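Local coordinates for flavohemoprotein (Vibrio cholerae O1 biovar El Tor, PDB 4EH1) that probably detoxifies nitric oxide by oxidising it to nitrate with O2 and NAD(P)H, this chain being the reductase part that binds FAD and NAD(P)H, at residues Leu32-Gly37 with Arg66-Ser71; Arg55-Ser60 with Gly83-Tyr88; Leu197-Gly202 with Leu223-Ala228. All coordinates share one frame; numbering follows the deposited sequence.

Interaction 1 (Leu32-Gly37 with Arg66-Ser71); sequences LDYQPG and REYRIS. With FAD (flavin-adenine dinucleotide), chain C.
Tyr34 and Tyr68 pack against each other in the antiparallel FAD-binding barrel of the ferredoxin-reductase type, where the loop 32-37 lies over the start of strand 68-73. A chi1 of 60° places the Tyr34 ring between its backbone N and carbonyl carbon, which turns it in toward Tyr68. The rings slide past one another in opposite directions with their planes at 63°, Tyr34 CE2 coming 3.7 Å from Tyr68 CE1. This is the tight, buried part. Tyrosine suits both places because its ring fills the interior while the hydroxyl deals with backbone polarity. The OH of Tyr34 donates to the carbonyl of His61 and accepts from a water 3.0 Å away; the same water takes the backbone N-H of Arg69, tying loop to strand. Toward solvent the contact thins out. Leu32 is exposed and gives little more than its CB, 3.7 Å from Tyr68 OH, and Asp33 turns outward to Ser63. Three residues along the strand from Tyr68, Ser71 O accepts from FAD N3 at 2.9 Å. The loop edge is nevertheless fixed: the hydroxyl of Tyr68 donates to Leu32 O at 2.7 Å, in the carbonyl plane and on a lone pair, with a C=O...donor angle of 118°.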
loop_
_atom_site.group_PDB
_atom_site.type_symbol
_atom_site.label_atom_id
_atom_site.label_comp_id
_atom_site.label_asym_id
_atom_site.label_seq_id
_atom_site.Cartn_x
_atom_site.Cartn_y
_atom_site.Cartn_z
ATOM N N LEU A 32 8.060 -18.344 -13.863
ATOM C CA LEU A 32 7.245 -19.362 -14.508
ATOM C C LEU A 32 5.851 -18.836 -14.916
ATOM O O LEU A 32 5.228 -18.041 -14.196
ATOM C CB LEU A 32 7.129 -20.603 -13.603
ATOM C CG LEU A 32 8.440 -21.370 -13.368
ATOM C CD1 LEU A 32 8.250 -22.441 -12.320
ATOM C CD2 LEU A 32 8.961 -22.003 -14.655
ATOM N N ASP A 33 5.382 -19.279 -16.081
ATOM C CA ASP A 33 4.019 -19.025 -16.551
ATOM C C ASP A 33 3.007 -19.693 -15.593
ATOM O O ASP A 33 3.361 -20.568 -14.806
ATOM C CB ASP A 33 3.893 -19.585 -17.986
ATOM C CG ASP A 33 2.575 -19.197 -18.705
ATOM O OD1 ASP A 33 1.912 -18.181 -18.347
ATOM O OD2 ASP A 33 2.224 -19.924 -19.673
ATOM N N TYR A 34 1.753 -19.278 -15.645
ATOM C CA TYR A 34 0.720 -19.966 -14.894
ATOM C C TYR A 34 -0.635 -19.719 -15.532
ATOM O O TYR A 34 -0.772 -18.853 -16.403
ATOM C CB TYR A 34 0.694 -19.478 -13.431
ATOM C CG TYR A 34 0.423 -17.999 -13.280
ATOM C CD1 TYR A 34 -0.878 -17.518 -13.109
ATOM C CD2 TYR A 34 1.470 -17.078 -13.322
ATOM C CE1 TYR A 34 -1.122 -16.157 -12.968
ATOM C CE2 TYR A 34 1.246 -15.742 -13.176
ATOM C CZ TYR A 34 -0.053 -15.279 -12.992
ATOM O OH TYR A 34 -0.281 -13.934 -12.890
ATOM N N GLN A 35 -1.633 -20.466 -15.069
ATOM C CA GLN A 35 -3.019 -20.252 -15.452
ATOM C C GLN A 35 -3.746 -19.372 -14.395
ATOM O O GLN A 35 -3.553 -19.562 -13.184
ATOM C CB GLN A 35 -3.713 -21.609 -15.635
ATOM C CG GLN A 35 -3.072 -22.519 -16.724
ATOM C CD GLN A 35 -2.937 -21.816 -18.053
ATOM O OE1 GLN A 35 -3.933 -21.484 -18.691
ATOM N NE2 GLN A 35 -1.697 -21.557 -18.472
ATOM N N PRO A 36 -4.563 -18.394 -14.851
ATOM C CA PRO A 36 -5.226 -17.468 -13.915
ATOM C C PRO A 36 -6.162 -18.279 -13.027
ATOM O O PRO A 36 -7.006 -19.036 -13.541
ATOM C CB PRO A 36 -6.024 -16.537 -14.836
ATOM C CG PRO A 36 -6.261 -17.332 -16.077
ATOM C CD PRO A 36 -5.037 -18.214 -16.237
ATOM N N GLY A 37 -5.961 -18.172 -11.716
ATOM C CA GLY A 37 -6.648 -19.020 -10.761
ATOM C C GLY A 37 -5.660 -19.770 -9.894
ATOM O O GLY A 37 -5.974 -20.143 -8.762
ATOM N N ARG A 66 7.274 -11.857 -15.967
ATOM C CA ARG A 66 8.250 -10.939 -15.384
ATOM C C ARG A 66 8.076 -10.764 -13.894
ATOM O O ARG A 66 9.042 -10.729 -13.140
ATOM C CB ARG A 66 8.188 -9.573 -16.085
ATOM C CG ARG A 66 8.513 -9.638 -17.569
ATOM C CD ARG A 66 10.011 -9.767 -17.780
ATOM N NE ARG A 66 10.729 -8.551 -17.393
ATOM C CZ ARG A 66 12.029 -8.505 -17.116
ATOM N NH1 ARG A 66 12.759 -9.615 -17.174
ATOM N NH2 ARG A 66 12.595 -7.351 -16.775
ATOM N N GLU A 67 6.839 -10.641 -13.455
ATOM C CA GLU A 67 6.603 -10.454 -12.029
ATOM C C GLU A 67 5.289 -11.065 -11.589
ATOM O O GLU A 67 4.417 -11.343 -12.409
ATOM C CB GLU A 67 6.596 -8.977 -11.690
ATOM C CG GLU A 67 5.446 -8.274 -12.324
ATOM C CD GLU A 67 5.574 -6.774 -12.287
ATOM O OE1 GLU A 67 6.719 -6.278 -12.216
ATOM O OE2 GLU A 67 4.521 -6.096 -12.332
ATOM N N TYR A 68 5.159 -11.277 -10.283
ATOM C CA TYR A 68 3.944 -11.821 -9.717
ATOM C C TYR A 68 3.284 -10.783 -8.809
ATOM O O TYR A 68 3.960 -10.033 -8.108
ATOM C CB TYR A 68 4.270 -13.062 -8.883
ATOM C CG TYR A 68 4.749 -14.289 -9.647
ATOM C CD1 TYR A 68 4.177 -14.656 -10.865
ATOM C CD2 TYR A 68 5.754 -15.086 -9.130
ATOM C CE1 TYR A 68 4.609 -15.796 -11.556
ATOM C CE2 TYR A 68 6.210 -16.216 -9.809
ATOM C CZ TYR A 68 5.623 -16.579 -11.008
ATOM O OH TYR A 68 6.074 -17.692 -11.667
ATOM N N ARG A 69 1.964 -10.731 -8.817
ATOM C CA ARG A 69 1.255 -10.017 -7.765
ATOM C C ARG A 69 0.397 -11.004 -6.943
ATOM O O ARG A 69 -0.340 -11.840 -7.500
ATOM C CB ARG A 69 0.386 -8.890 -8.325
ATOM C CG ARG A 69 -0.366 -8.091 -7.237
ATOM C CD ARG A 69 -1.164 -6.942 -7.833
ATOM N NE ARG A 69 -2.458 -7.401 -8.310
ATOM C CZ ARG A 69 -3.375 -6.595 -8.839
ATOM N NH1 ARG A 69 -3.129 -5.295 -8.959
ATOM N NH2 ARG A 69 -4.541 -7.085 -9.236
ATOM N N ILE A 70 0.518 -10.909 -5.624
ATOM C CA ILE A 70 -0.403 -11.612 -4.728
ATOM C C ILE A 70 -1.092 -10.588 -3.832
ATOM O O ILE A 70 -0.608 -9.462 -3.676
ATOM C CB ILE A 70 0.318 -12.602 -3.822
ATOM C CG1 ILE A 70 1.363 -11.864 -2.997
ATOM C CG2 ILE A 70 0.944 -13.799 -4.639
ATOM C CD1 ILE A 70 1.933 -12.760 -1.867
ATOM N N SER A 71 -2.205 -10.988 -3.228
ATOM C CA SER A 71 -3.009 -10.079 -2.410
ATOM C C SER A 71 -3.436 -10.809 -1.145
ATOM O O SER A 71 -4.150 -11.828 -1.196
ATOM C CB SER A 71 -4.244 -9.606 -3.176
ATOM O OG SER A 71 -3.876 -9.112 -4.467
HETATM P PA FAD C . -2.444 -18.788 10.690
HETATM O O1A FAD C . -2.193 -19.979 9.935
HETATM O O2A FAD C . -1.552 -18.327 11.698
HETATM O O5B FAD C . -3.804 -18.983 11.396
HETATM C C5B FAD C . -4.826 -19.739 10.799
HETATM C C4B FAD C . -6.143 -19.685 11.553
HETATM O O4B FAD C . -6.088 -20.445 12.744
HETATM C C3B FAD C . -6.437 -18.269 11.946
HETATM O O3B FAD C . -7.827 -18.079 11.888
HETATM C C2B FAD C . -5.995 -18.197 13.368
HETATM O O2B FAD C . -6.802 -17.256 14.005
HETATM C C1B FAD C . -6.190 -19.599 13.864
HETATM N N9A FAD C . -5.133 -19.923 14.815
HETATM C C8A FAD C . -3.843 -19.716 14.661
HETATM N N7A FAD C . -3.158 -20.108 15.735
HETATM C C5A FAD C . -4.031 -20.570 16.601
HETATM C C6A FAD C . -3.960 -21.130 17.942
HETATM N N6A FAD C . -2.789 -21.282 18.575
HETATM N N1A FAD C . -5.109 -21.470 18.497
HETATM C C2A FAD C . -6.258 -21.327 17.876
HETATM N N3A FAD C . -6.397 -20.826 16.667
HETATM C C4A FAD C . -5.335 -20.431 15.992
HETATM N N1 FAD C . -4.934 -15.963 1.524
HETATM C C2 FAD C . -4.867 -14.735 1.014
HETATM O O2 FAD C . -4.794 -13.803 1.774
HETATM N N3 FAD C . -4.859 -14.478 -0.282
HETATM C C4 FAD C . -4.912 -15.417 -1.177
HETATM O O4 FAD C . -4.896 -15.115 -2.341
HETATM C C4X FAD C . -5.005 -16.802 -0.701
HETATM N N5 FAD C . -5.080 -17.815 -1.532
HETATM C C5X FAD C . -5.173 -19.052 -1.085
HETATM C C6 FAD C . -5.251 -20.061 -1.990
HETATM C C7 FAD C . -5.354 -21.350 -1.566
HETATM C C7M FAD C . -5.445 -22.454 -2.549
HETATM C C8 FAD C . -5.361 -21.652 -0.143
HETATM C C8M FAD C . -5.460 -23.069 0.277
HETATM C C9 FAD C . -5.278 -20.643 0.775
HETATM C C9A FAD C . -5.191 -19.344 0.349
HETATM N N10 FAD C . -5.109 -18.301 1.257
HETATM C C10 FAD C . -5.019 -17.018 0.743
HETATM C "C1'" FAD C . -5.083 -18.565 2.690
HETATM C "C2'" FAD C . -3.654 -18.416 3.213
HETATM O "O2'" FAD C . -2.758 -19.358 2.668
HETATM C "C3'" FAD C . -3.466 -18.569 4.707
HETATM O "O3'" FAD C . -4.059 -19.746 5.182
HETATM C "C4'" FAD C . -3.874 -17.360 5.529
HETATM O "O4'" FAD C . -3.176 -16.237 5.048
HETATM C "C5'" FAD C . -3.650 -17.523 7.028
HETATM O "O5'" FAD C . -2.317 -17.717 7.396
HETATM P P FAD C . -1.673 -17.097 8.647
HETATM O O1P FAD C . -0.389 -17.703 8.774
HETATM O O2P FAD C . -1.754 -15.692 8.532
HETATM O O3P FAD C . -2.640 -17.563 9.758
HETATM O O HOH W 1 0.680 -11.820 -11.023
#

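Interaction 2 (Arg55-Ser60 with Gly83-Tyr88); sequences RQYSLS and GLVSHY. With FAD (flavin-adenine dinucleotide), chain C.
Arg55 and Tyr57 of strand 53-58 meet Val85 in the first turn of helix 84-92 in a buried, mainly apolar contact, with the FAD pyrophosphate beside it. This is the FAD site of the ferredoxin-reductase-type barrel: an Arg-x-Tyr-Ser strand faces the amino end of a phosphate-binding helix. No hydrogen bond joins the two segments directly; the cofactor links them. Val85, branched at CB, serves both partners: CG2 lies 3.5 Å from Arg55 CG and over one face of the guanidinium, while CG1 approaches the edge of the Tyr57 ring, 3.4 Å from its OH. A bend at chi2 (-62°) turns the Arg55 chain so that NE donates to FAD O1P at 2.8 Å, and NH2 adds weak bonds to O1P and O1A. Glu53 forms a salt bridge with NH2, which probably helps to orient the group. Gly83 occupies the N-cap, where a side chain would run into FAD O2P. Beyond it, the N-H groups of Leu84, Val85 and Ser86 point to O2A, O1P and O2P in turn, so the helix end would be expected to help stabilise the negative charge. Along the strand, Gln56 O accepts from the ribityl O2', and the N-H of Ser58 reaches flavin O4 at 3.1 Å. Tyr57 turns a ring edge to the flavin, CD1 3.3 Å from C2, and shares a hydrogen bond with O4'. On the helix side, O2P is gripped twice by Ser86, through its N at 2.9 Å and its OG at 2.8 Å.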
loop_
_atom_site.group_PDB
_atom_site.type_symbol
_atom_site.label_atom_id
_atom_site.label_comp_id
_atom_site.label_asym_id
_atom_site.label_seq_id
_atom_site.Cartn_x
_atom_site.Cartn_y
_atom_site.Cartn_z
ATOM N N ARG A 55 2.652 -20.668 3.239
ATOM C CA ARG A 55 1.252 -20.446 2.910
ATOM C C ARG A 55 1.058 -20.275 1.401
ATOM O O ARG A 55 1.902 -19.675 0.696
ATOM C CB ARG A 55 0.750 -19.147 3.558
ATOM C CG ARG A 55 0.879 -19.126 5.105
ATOM C CD ARG A 55 0.068 -20.219 5.843
ATOM N NE ARG A 55 0.188 -20.069 7.300
ATOM C CZ ARG A 55 0.949 -20.841 8.069
ATOM N NH1 ARG A 55 1.648 -21.834 7.527
ATOM N NH2 ARG A 55 1.011 -20.625 9.381
ATOM N N GLN A 56 -0.080 -20.766 0.923
ATOM C CA GLN A 56 -0.527 -20.521 -0.440
ATOM C C GLN A 56 -1.083 -19.114 -0.584
ATOM O O GLN A 56 -1.884 -18.669 0.262
ATOM C CB GLN A 56 -1.623 -21.542 -0.825
ATOM C CG GLN A 56 -1.234 -22.989 -0.624
ATOM C CD GLN A 56 -1.743 -23.553 0.695
ATOM O OE1 GLN A 56 -1.577 -22.948 1.759
ATOM N NE2 GLN A 56 -2.379 -24.698 0.627
ATOM N N TYR A 57 -0.654 -18.398 -1.630
ATOM C CA TYR A 57 -1.322 -17.140 -2.011
ATOM C C TYR A 57 -1.584 -17.105 -3.520
ATOM O O TYR A 57 -0.701 -17.438 -4.314
ATOM C CB TYR A 57 -0.547 -15.895 -1.563
ATOM C CG TYR A 57 -0.503 -15.776 -0.085
ATOM C CD1 TYR A 57 -1.662 -15.471 0.639
ATOM C CD2 TYR A 57 0.668 -16.047 0.612
ATOM C CE1 TYR A 57 -1.651 -15.411 2.038
ATOM C CE2 TYR A 57 0.692 -16.010 1.990
ATOM C CZ TYR A 57 -0.472 -15.684 2.706
ATOM O OH TYR A 57 -0.441 -15.635 4.078
ATOM N N SER A 58 -2.797 -16.707 -3.883
ATOM C CA SER A 58 -3.253 -16.730 -5.251
ATOM C C SER A 58 -2.618 -15.604 -6.034
ATOM O O SER A 58 -2.479 -14.498 -5.532
ATOM C CB SER A 58 -4.761 -16.517 -5.296
ATOM O OG SER A 58 -5.463 -17.559 -4.645
ATOM N N LEU A 59 -2.240 -15.870 -7.282
ATOM C CA LEU A 59 -1.828 -14.781 -8.165
ATOM C C LEU A 59 -3.059 -13.888 -8.468
ATOM O O LEU A 59 -4.142 -14.397 -8.718
ATOM C CB LEU A 59 -1.186 -15.355 -9.416
ATOM C CG LEU A 59 0.064 -16.106 -8.943
ATOM C CD1 LEU A 59 0.312 -17.311 -9.777
ATOM C CD2 LEU A 59 1.265 -15.193 -8.905
ATOM N N SER A 60 -2.912 -12.565 -8.393
ATOM C CA SER A 60 -4.068 -11.680 -8.608
ATOM C C SER A 60 -3.907 -10.749 -9.801
ATOM O O SER A 60 -4.638 -9.746 -9.915
ATOM C CB SER A 60 -4.326 -10.806 -7.387
ATOM O OG SER A 60 -3.172 -10.039 -7.103
ATOM N N GLY A 83 -3.269 -14.104 12.399
ATOM C CA GLY A 83 -2.624 -15.103 11.553
ATOM C C GLY A 83 -1.172 -14.726 11.370
ATOM O O GLY A 83 -0.855 -13.571 11.036
ATOM N N LEU A 84 -0.304 -15.695 11.594
ATOM C CA LEU A 84 1.138 -15.480 11.674
ATOM C C LEU A 84 1.764 -14.933 10.398
ATOM O O LEU A 84 2.433 -13.908 10.435
ATOM C CB LEU A 84 1.845 -16.781 12.026
ATOM C CG LEU A 84 2.408 -16.908 13.441
ATOM C CD1 LEU A 84 1.373 -16.543 14.497
ATOM C CD2 LEU A 84 2.883 -18.331 13.637
ATOM N N VAL A 85 1.550 -15.624 9.283
ATOM C CA VAL A 85 2.187 -15.241 8.031
ATOM C C VAL A 85 1.573 -13.979 7.466
ATOM O O VAL A 85 2.312 -13.082 6.993
ATOM C CB VAL A 85 2.130 -16.360 6.978
ATOM C CG1 VAL A 85 2.594 -15.838 5.598
ATOM C CG2 VAL A 85 2.961 -17.565 7.432
ATOM N N SER A 86 0.237 -13.893 7.518
ATOM C CA SER A 86 -0.435 -12.709 6.955
ATOM C C SER A 86 -0.007 -11.438 7.706
ATOM O O SER A 86 0.243 -10.403 7.088
ATOM C CB SER A 86 -1.970 -12.853 6.887
ATOM O OG SER A 86 -2.576 -13.081 8.148
ATOM N N HIS A 87 0.144 -11.531 9.027
ATOM C CA HIS A 87 0.525 -10.341 9.783
ATOM C C HIS A 87 1.990 -10.043 9.540
ATOM O O HIS A 87 2.399 -8.896 9.509
ATOM C CB HIS A 87 0.196 -10.477 11.282
ATOM C CG HIS A 87 -1.260 -10.281 11.573
ATOM N ND1 HIS A 87 -1.754 -9.155 12.203
ATOM C CD2 HIS A 87 -2.340 -11.027 11.239
ATOM C CE1 HIS A 87 -3.071 -9.234 12.277
ATOM N NE2 HIS A 87 -3.452 -10.362 11.705
ATOM N N TYR A 88 2.776 -11.088 9.354
ATOM C CA TYR A 88 4.182 -10.876 9.138
ATOM C C TYR A 88 4.436 -10.093 7.852
ATOM O O TYR A 88 5.234 -9.176 7.845
ATOM C CB TYR A 88 4.915 -12.192 9.072
ATOM C CG TYR A 88 6.394 -11.996 8.905
ATOM C CD1 TYR A 88 7.174 -11.560 9.970
ATOM C CD2 TYR A 88 7.007 -12.228 7.684
ATOM C CE1 TYR A 88 8.527 -11.377 9.836
ATOM C CE2 TYR A 88 8.384 -12.050 7.529
ATOM C CZ TYR A 88 9.130 -11.625 8.618
ATOM O OH TYR A 88 10.486 -11.452 8.489
HETATM P PA FAD C . -2.444 -18.788 10.690
HETATM O O1A FAD C . -2.193 -19.979 9.935
HETATM O O2A FAD C . -1.552 -18.327 11.698
HETATM O O5B FAD C . -3.804 -18.983 11.396
HETATM C C5B FAD C . -4.826 -19.739 10.799
HETATM C C4B FAD C . -6.143 -19.685 11.553
HETATM O O4B FAD C . -6.088 -20.445 12.744
HETATM C C3B FAD C . -6.437 -18.269 11.946
HETATM O O3B FAD C . -7.827 -18.079 11.888
HETATM C C2B FAD C . -5.995 -18.197 13.368
HETATM O O2B FAD C . -6.802 -17.256 14.005
HETATM C C1B FAD C . -6.190 -19.599 13.864
HETATM N N9A FAD C . -5.133 -19.923 14.815
HETATM C C8A FAD C . -3.843 -19.716 14.661
HETATM N N7A FAD C . -3.158 -20.108 15.735
HETATM C C5A FAD C . -4.031 -20.570 16.601
HETATM C C6A FAD C . -3.960 -21.130 17.942
HETATM N N6A FAD C . -2.789 -21.282 18.575
HETATM N N1A FAD C . -5.109 -21.470 18.497
HETATM C C2A FAD C . -6.258 -21.327 17.876
HETATM N N3A FAD C . -6.397 -20.826 16.667
HETATM C C4A FAD C . -5.335 -20.431 15.992
HETATM N N1 FAD C . -4.934 -15.963 1.524
HETATM C C2 FAD C . -4.867 -14.735 1.014
HETATM O O2 FAD C . -4.794 -13.803 1.774
HETATM N N3 FAD C . -4.859 -14.478 -0.282
HETATM C C4 FAD C . -4.912 -15.417 -1.177
HETATM O O4 FAD C . -4.896 -15.115 -2.341
HETATM C C4X FAD C . -5.005 -16.802 -0.701
HETATM N N5 FAD C . -5.080 -17.815 -1.532
HETATM C C5X FAD C . -5.173 -19.052 -1.085
HETATM C C6 FAD C . -5.251 -20.061 -1.990
HETATM C C7 FAD C . -5.354 -21.350 -1.566
HETATM C C7M FAD C . -5.445 -22.454 -2.549
HETATM C C8 FAD C . -5.361 -21.652 -0.143
HETATM C C8M FAD C . -5.460 -23.069 0.277
HETATM C C9 FAD C . -5.278 -20.643 0.775
HETATM C C9A FAD C . -5.191 -19.344 0.349
HETATM N N10 FAD C . -5.109 -18.301 1.257
HETATM C C10 FAD C . -5.019 -17.018 0.743
HETATM C "C1'" FAD C . -5.083 -18.565 2.690
HETATM C "C2'" FAD C . -3.654 -18.416 3.213
HETATM O "O2'" FAD C . -2.758 -19.358 2.668
HETATM C "C3'" FAD C . -3.466 -18.569 4.707
HETATM O "O3'" FAD C . -4.059 -19.746 5.182
HETATM C "C4'" FAD C . -3.874 -17.360 5.529
HETATM O "O4'" FAD C . -3.176 -16.237 5.048
HETATM C "C5'" FAD C . -3.650 -17.523 7.028
HETATM O "O5'" FAD C . -2.317 -17.717 7.396
HETATM P P FAD C . -1.673 -17.097 8.647
HETATM O O1P FAD C . -0.389 -17.703 8.774
HETATM O O2P FAD C . -1.754 -15.692 8.532
HETATM O O3P FAD C . -2.640 -17.563 9.758
#

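Interaction 3 (Leu197-Gly202 with Leu223-Ala228); sequences LPIEDG and LGVDKA
Ile199 reaches across to Leu223 and Val225 with both branches of its side chain, and almost all of this contact depends on how those branches are set. With chi1 at -61°, CG1 is anti to the carbonyl carbon and CG2 is anti to the backbone N, which leaves CG2 facing Leu223 O. The two atoms are 3.4 Å apart, and CG2 also touches the backbone of Gly224. The second torsion, -59°, bends CD1 back toward the facing segment, where it lies 4.1 Å from Leu223 CD1 and 4.0 Å from Val225 CG2. Ile199 crosses both partners at about a right angle, so contact is made by a few methyl groups and not along whole chains. Leu223 carries its CG beside the backbone N, which brings CD1 to Ile199 while the residue also packs on Leu192. Val225 offers CG2, 4.0 Å from Ile199 CG2. Aliphatic residues suit this partly buried place: the beta-branched Ile199 and Val225 keep methyls close to the backbone, while Leu223 reaches further with CD1.

In the fold, these are two turns at the rim of the parallel, Rossmann-like NAD-binding domain: 197-202 leads into strand 203-208, while the loop 223-228 connects helix 210-223 to strand 230-234. The helix ends in a Schellman motif at Gly224, whose positive phi of 112° is readily adopted by glycine. Pro198 centres an inverse gamma turn, and its O accepts from Gly202 N at 2.7 Å. Arg229 NH1 bonds to the O atoms of both Ile199 and Gly202, fastening the first turn to the residue just before strand 230-234. Asp226 makes an Asx turn, with OD2 met by Ala228 N at 3.0 Å from above the carboxylate plane.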
loop_
_atom_site.group_PDB
_atom_site.type_symbol
_atom_site.label_atom_id
_atom_site.label_comp_id
_atom_site.label_asym_id
_atom_site.label_seq_id
_atom_site.Cartn_x
_atom_site.Cartn_y
_atom_site.Cartn_z
ATOM N N LEU A 197 -28.606 -14.223 -15.802
ATOM C CA LEU A 197 -27.414 -15.069 -15.768
ATOM C C LEU A 197 -27.468 -16.180 -16.822
ATOM O O LEU A 197 -28.538 -16.717 -17.120
ATOM C CB LEU A 197 -27.303 -15.756 -14.391
ATOM C CG LEU A 197 -26.975 -14.922 -13.146
ATOM C CD1 LEU A 197 -27.004 -15.814 -11.936
ATOM C CD2 LEU A 197 -25.622 -14.217 -13.255
ATOM N N PRO A 198 -26.300 -16.590 -17.337
ATOM C CA PRO A 198 -26.285 -17.634 -18.372
ATOM C C PRO A 198 -26.318 -19.005 -17.727
ATOM O O PRO A 198 -25.347 -19.755 -17.774
ATOM C CB PRO A 198 -24.949 -17.398 -19.079
ATOM C CG PRO A 198 -24.063 -16.852 -17.985
ATOM C CD PRO A 198 -24.956 -16.047 -17.066
ATOM N N ILE A 199 -27.454 -19.311 -17.120
ATOM C CA ILE A 199 -27.659 -20.548 -16.388
ATOM C C ILE A 199 -27.394 -21.777 -17.280
ATOM O O ILE A 199 -26.697 -22.715 -16.884
ATOM C CB ILE A 199 -29.117 -20.591 -15.847
ATOM C CG1 ILE A 199 -29.376 -19.410 -14.894
ATOM C CG2 ILE A 199 -29.435 -21.953 -15.195
ATOM C CD1 ILE A 199 -28.419 -19.376 -13.681
ATOM N N GLU A 200 -27.944 -21.772 -18.488
ATOM C CA GLU A 200 -27.871 -22.965 -19.344
ATOM C C GLU A 200 -26.485 -23.180 -19.958
ATOM O O GLU A 200 -26.026 -24.307 -20.064
ATOM C CB GLU A 200 -28.937 -22.928 -20.443
ATOM C CG GLU A 200 -30.376 -22.924 -19.928
ATOM C CD GLU A 200 -30.802 -24.244 -19.272
ATOM O OE1 GLU A 200 -30.443 -25.326 -19.800
ATOM O OE2 GLU A 200 -31.505 -24.195 -18.233
ATOM N N ASP A 201 -25.809 -22.101 -20.347
ATOM C CA ASP A 201 -24.572 -22.254 -21.087
ATOM C C ASP A 201 -23.325 -21.794 -20.352
ATOM O O ASP A 201 -22.222 -22.134 -20.753
ATOM C CB ASP A 201 -24.668 -21.509 -22.419
ATOM C CG ASP A 201 -25.728 -22.085 -23.327
ATOM O OD1 ASP A 201 -25.775 -23.322 -23.483
ATOM O OD2 ASP A 201 -26.529 -21.304 -23.883
ATOM N N GLY A 202 -23.482 -20.991 -19.306
ATOM C CA GLY A 202 -22.323 -20.372 -18.686
ATOM C C GLY A 202 -21.365 -21.279 -17.928
ATOM O O GLY A 202 -21.745 -22.343 -17.441
ATOM N N LEU A 223 -30.995 -23.475 -9.437
ATOM C CA LEU A 223 -31.344 -22.690 -10.626
ATOM C C LEU A 223 -31.200 -23.520 -11.908
ATOM O O LEU A 223 -31.743 -23.168 -12.962
ATOM C CB LEU A 223 -30.472 -21.429 -10.730
ATOM C CG LEU A 223 -30.914 -20.235 -9.879
ATOM C CD1 LEU A 223 -29.861 -19.134 -9.868
ATOM C CD2 LEU A 223 -32.235 -19.694 -10.398
ATOM N N GLY A 224 -30.467 -24.623 -11.813
ATOM C CA GLY A 224 -30.363 -25.536 -12.924
ATOM C C GLY A 224 -28.988 -25.600 -13.579
ATOM O O GLY A 224 -28.846 -26.210 -14.633
ATOM N N VAL A 225 -27.974 -25.011 -12.949
ATOM C CA VAL A 225 -26.629 -25.090 -13.482
ATOM C C VAL A 225 -26.055 -26.488 -13.322
ATOM O O VAL A 225 -26.050 -27.036 -12.224
ATOM C CB VAL A 225 -25.678 -24.079 -12.819
ATOM C CG1 VAL A 225 -24.247 -24.188 -13.428
ATOM C CG2 VAL A 225 -26.212 -22.668 -12.986
ATOM N N ASP A 226 -25.565 -27.066 -14.418
ATOM C CA ASP A 226 -24.954 -28.390 -14.347
ATOM C C ASP A 226 -23.666 -28.340 -13.551
ATOM O O ASP A 226 -22.893 -27.391 -13.652
ATOM C CB ASP A 226 -24.668 -28.990 -15.724
ATOM C CG ASP A 226 -24.291 -30.462 -15.633
ATOM O OD1 ASP A 226 -25.197 -31.297 -15.444
ATOM O OD2 ASP A 226 -23.094 -30.795 -15.719
ATOM N N LYS A 227 -23.442 -29.380 -12.762
ATOM C CA LYS A 227 -22.324 -29.402 -11.851
ATOM C C LYS A 227 -21.022 -29.299 -12.620
ATOM O O LYS A 227 -20.061 -28.722 -12.121
ATOM C CB LYS A 227 -22.346 -30.678 -10.974
ATOM C CG LYS A 227 -22.095 -31.984 -11.754
ATOM C CD LYS A 227 -22.267 -33.190 -10.855
ATOM C CE LYS A 227 -21.904 -34.489 -11.566
ATOM N NZ LYS A 227 -20.432 -34.736 -11.598
ATOM N N ALA A 228 -20.995 -29.857 -13.834
ATOM C CA ALA A 228 -19.794 -29.807 -14.671
ATOM C C ALA A 228 -19.395 -28.380 -15.082
ATOM O O ALA A 228 -18.292 -28.175 -15.567
ATOM C CB ALA A 228 -19.960 -30.687 -15.912
#

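Overall arrangement
Interactions 1 and 2 belong to the FAD-binding barrel, with centres about 15 Å apart, and their segments alternate along the chain: 32-37, 55-60, 66-71, 83-88. They touch where Ser60 meets Arg69 and Ser71 and where Leu59 packs on Tyr34 and Tyr68. Strands 53-58 and 68-73, outermost in one antiparallel sheet, thus come together, and both contacts touch FAD within one domain. Interaction 3 comes later in the chain, its centre about 29 Å from that of interaction 1 and 33 Å from that of interaction 2, across the chain's centre from the latter. It is plain packing in the NAD-binding domain, joining two loops that lead into strands 203-208 and 230-234 of the parallel sheet.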